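Local coordinates for MRNA TRANSPORT REGULATOR Mtr2 (Candida albicans, PDB 1Q42), which affects mRNA transport from the nucleus to the cytoplasm and interacts with the export factor Mex67, at residues A[31-36]-A[103-108]. Numbering follows the deposited sequence.
Sequences PFLKRF and HQLTSY
L33 meets both L105 and Y108 across an apolar, partly buried contact in which no hydrogen bond joins residues 31-36 to residues 103-108. Its CD1 methyl reaches furthest, lying 3.6 Å from CB of Y108 and 3.8 Å from CG of the same residue, so it packs at the root of the tyrosine rather than at the hydroxyl end. Lower on the same side chain, CB of L33 sits 4.1 Å from the CD2 methyl of L105. That methyl also touches the aliphatic part of K34, with CD2 of L105 4.3 Å from CG of K34. L105 carries CG anti to its own nitrogen (chi1 178°), which extends the branch across to the helix. The axes of 31-36 and 103-108 run roughly antiparallel, 151° between their N-to-C directions, and come within 9.3 Å. This is the NTF2-like fold, in which helix 29-40 packs on a strongly curved sheet; strand 101-113 is an edge strand of that sheet within this chain. A classic beta bulge, T106 and S107 both facing S124 of strand 118-129, interrupts the alternation, so that L105 and Y108, three residues apart, both point toward the helix. E30, one turn before K34, ties the polar ends together: its carboxylate forms a salt bridge with K34 NZ and a hydrogen bond with Y108 OH. L33 also rests on F123 of the adjacent strand, and L37, one turn further along the helix, touches L105.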
loop_
_atom_site.group_PDB
_atom_site.type_symbol
_atom_site.label_atom_id
_atom_site.label_comp_id
_atom_site.label_asym_id
_atom_site.label_seq_id
_atom_site.Cartn_x
_atom_site.Cartn_y
_atom_site.Cartn_z
ATOM N N PRO A 31 1.184 -5.646 13.572
ATOM C CA PRO A 31 -0.169 -5.144 13.293
ATOM C C PRO A 31 -0.181 -3.923 12.373
ATOM O O PRO A 31 -1.062 -3.851 11.520
ATOM C CB PRO A 31 -0.730 -4.786 14.681
ATOM C CG PRO A 31 0.190 -5.370 15.673
ATOM C CD PRO A 31 1.484 -5.663 15.015
ATOM N N PHE A 32 0.774 -3.000 12.532
ATOM C CA PHE A 32 0.859 -1.829 11.655
ATOM C C PHE A 32 1.085 -2.233 10.203
ATOM O O PHE A 32 0.420 -1.714 9.313
ATOM C CB PHE A 32 1.974 -0.874 12.091
ATOM C CG PHE A 32 2.426 0.066 10.998
ATOM C CD1 PHE A 32 1.573 1.057 10.521
ATOM C CD2 PHE A 32 3.698 -0.038 10.449
ATOM C CE1 PHE A 32 1.983 1.936 9.507
ATOM C CE2 PHE A 32 4.109 0.838 9.439
ATOM C CZ PHE A 32 3.244 1.818 8.971
ATOM N N LEU A 33 2.013 -3.154 9.973
ATOM C CA LEU A 33 2.306 -3.615 8.605
ATOM C C LEU A 33 1.112 -4.312 7.981
ATOM O O LEU A 33 0.828 -4.127 6.798
ATOM C CB LEU A 33 3.530 -4.537 8.574
ATOM C CG LEU A 33 4.859 -3.892 8.953
ATOM C CD1 LEU A 33 5.989 -4.925 8.919
ATOM C CD2 LEU A 33 5.206 -2.693 8.051
ATOM N N LYS A 34 0.409 -5.112 8.774
ATOM C CA LYS A 34 -0.770 -5.811 8.276
ATOM C C LYS A 34 -1.882 -4.835 7.901
ATOM O O LYS A 34 -2.549 -5.017 6.883
ATOM C CB LYS A 34 -1.226 -6.870 9.276
ATOM C CG LYS A 34 -0.260 -8.035 9.306
ATOM C CD LYS A 34 -0.591 -9.056 10.371
ATOM C CE LYS A 34 0.019 -10.403 10.007
ATOM N NZ LYS A 34 0.064 -11.339 11.155
ATOM N N ARG A 35 -2.041 -3.776 8.682
ATOM C CA ARG A 35 -3.013 -2.732 8.376
ATOM C C ARG A 35 -2.651 -1.978 7.087
ATOM O O ARG A 35 -3.513 -1.691 6.257
ATOM C CB ARG A 35 -3.117 -1.733 9.526
ATOM C CG ARG A 35 -4.006 -2.175 10.647
ATOM C CD ARG A 35 -4.310 -1.062 11.628
ATOM N NE ARG A 35 -3.172 -0.793 12.504
ATOM C CZ ARG A 35 -2.437 0.317 12.515
ATOM N NH1 ARG A 35 -2.674 1.329 11.676
ATOM N NH2 ARG A 35 -1.434 0.413 13.382
ATOM N N PHE A 36 -1.373 -1.658 6.934
ATOM C CA PHE A 36 -0.870 -1.011 5.715
ATOM C C PHE A 36 -1.163 -1.872 4.478
ATOM O O PHE A 36 -1.749 -1.413 3.504
ATOM C CB PHE A 36 0.621 -0.734 5.863
ATOM C CG PHE A 36 1.269 -0.286 4.605
ATOM C CD1 PHE A 36 1.019 0.980 4.098
ATOM C CD2 PHE A 36 2.094 -1.139 3.901
ATOM C CE1 PHE A 36 1.610 1.384 2.919
ATOM C CE2 PHE A 36 2.688 -0.730 2.718
ATOM C CZ PHE A 36 2.441 0.524 2.235
ATOM N N HIS A 103 -1.833 -9.461 -0.400
ATOM C CA HIS A 103 -0.468 -9.543 0.136
ATOM C C HIS A 103 -0.449 -10.458 1.361
ATOM O O HIS A 103 -1.394 -10.467 2.165
ATOM C CB HIS A 103 0.022 -8.172 0.632
ATOM C CG HIS A 103 0.344 -7.174 -0.444
ATOM N ND1 HIS A 103 -0.610 -6.368 -1.035
ATOM C CD2 HIS A 103 1.530 -6.822 -0.999
ATOM C CE1 HIS A 103 -0.022 -5.572 -1.917
ATOM N NE2 HIS A 103 1.280 -5.817 -1.902
ATOM N N GLN A 104 0.625 -11.226 1.505
ATOM C CA GLN A 104 0.889 -12.009 2.696
ATOM C C GLN A 104 2.260 -11.572 3.220
ATOM O O GLN A 104 3.267 -11.724 2.536
ATOM C CB GLN A 104 0.884 -13.505 2.346
ATOM C CG GLN A 104 1.105 -14.438 3.510
ATOM C CD GLN A 104 1.170 -15.900 3.087
ATOM O OE1 GLN A 104 0.503 -16.309 2.136
ATOM N NE2 GLN A 104 1.981 -16.687 3.792
ATOM N N LEU A 105 2.276 -10.977 4.407
ATOM C CA LEU A 105 3.528 -10.557 5.036
ATOM C C LEU A 105 4.338 -11.800 5.387
ATOM O O LEU A 105 3.784 -12.747 5.955
ATOM C CB LEU A 105 3.216 -9.731 6.281
ATOM C CG LEU A 105 4.385 -9.217 7.134
ATOM C CD1 LEU A 105 5.185 -8.198 6.393
ATOM C CD2 LEU A 105 3.878 -8.604 8.467
ATOM N N THR A 106 5.622 -11.846 5.011
ATOM C CA THR A 106 6.441 -13.023 5.323
ATOM C C THR A 106 7.649 -12.814 6.243
ATOM O O THR A 106 8.078 -13.766 6.893
ATOM C CB THR A 106 6.865 -13.764 4.045
ATOM O OG1 THR A 106 7.512 -12.858 3.139
ATOM C CG2 THR A 106 5.620 -14.328 3.319
ATOM N N SER A 107 8.187 -11.600 6.302
ATOM C CA SER A 107 9.270 -11.267 7.231
ATOM C C SER A 107 9.379 -9.757 7.355
ATOM O O SER A 107 8.985 -9.016 6.458
ATOM C CB SER A 107 10.622 -11.826 6.746
ATOM O OG SER A 107 10.971 -11.325 5.461
ATOM N N TYR A 108 9.903 -9.298 8.479
ATOM C CA TYR A 108 10.167 -7.881 8.646
ATOM C C TYR A 108 11.238 -7.644 9.711
ATOM O O TYR A 108 11.558 -8.520 10.519
ATOM C CB TYR A 108 8.883 -7.146 9.035
ATOM C CG TYR A 108 8.316 -7.593 10.369
ATOM C CD1 TYR A 108 8.632 -6.919 11.545
ATOM C CD2 TYR A 108 7.476 -8.708 10.453
ATOM C CE1 TYR A 108 8.112 -7.334 12.773
ATOM C CE2 TYR A 108 6.954 -9.127 11.674
ATOM C CZ TYR A 108 7.279 -8.436 12.827
ATOM O OH TYR A 108 6.773 -8.847 14.039
#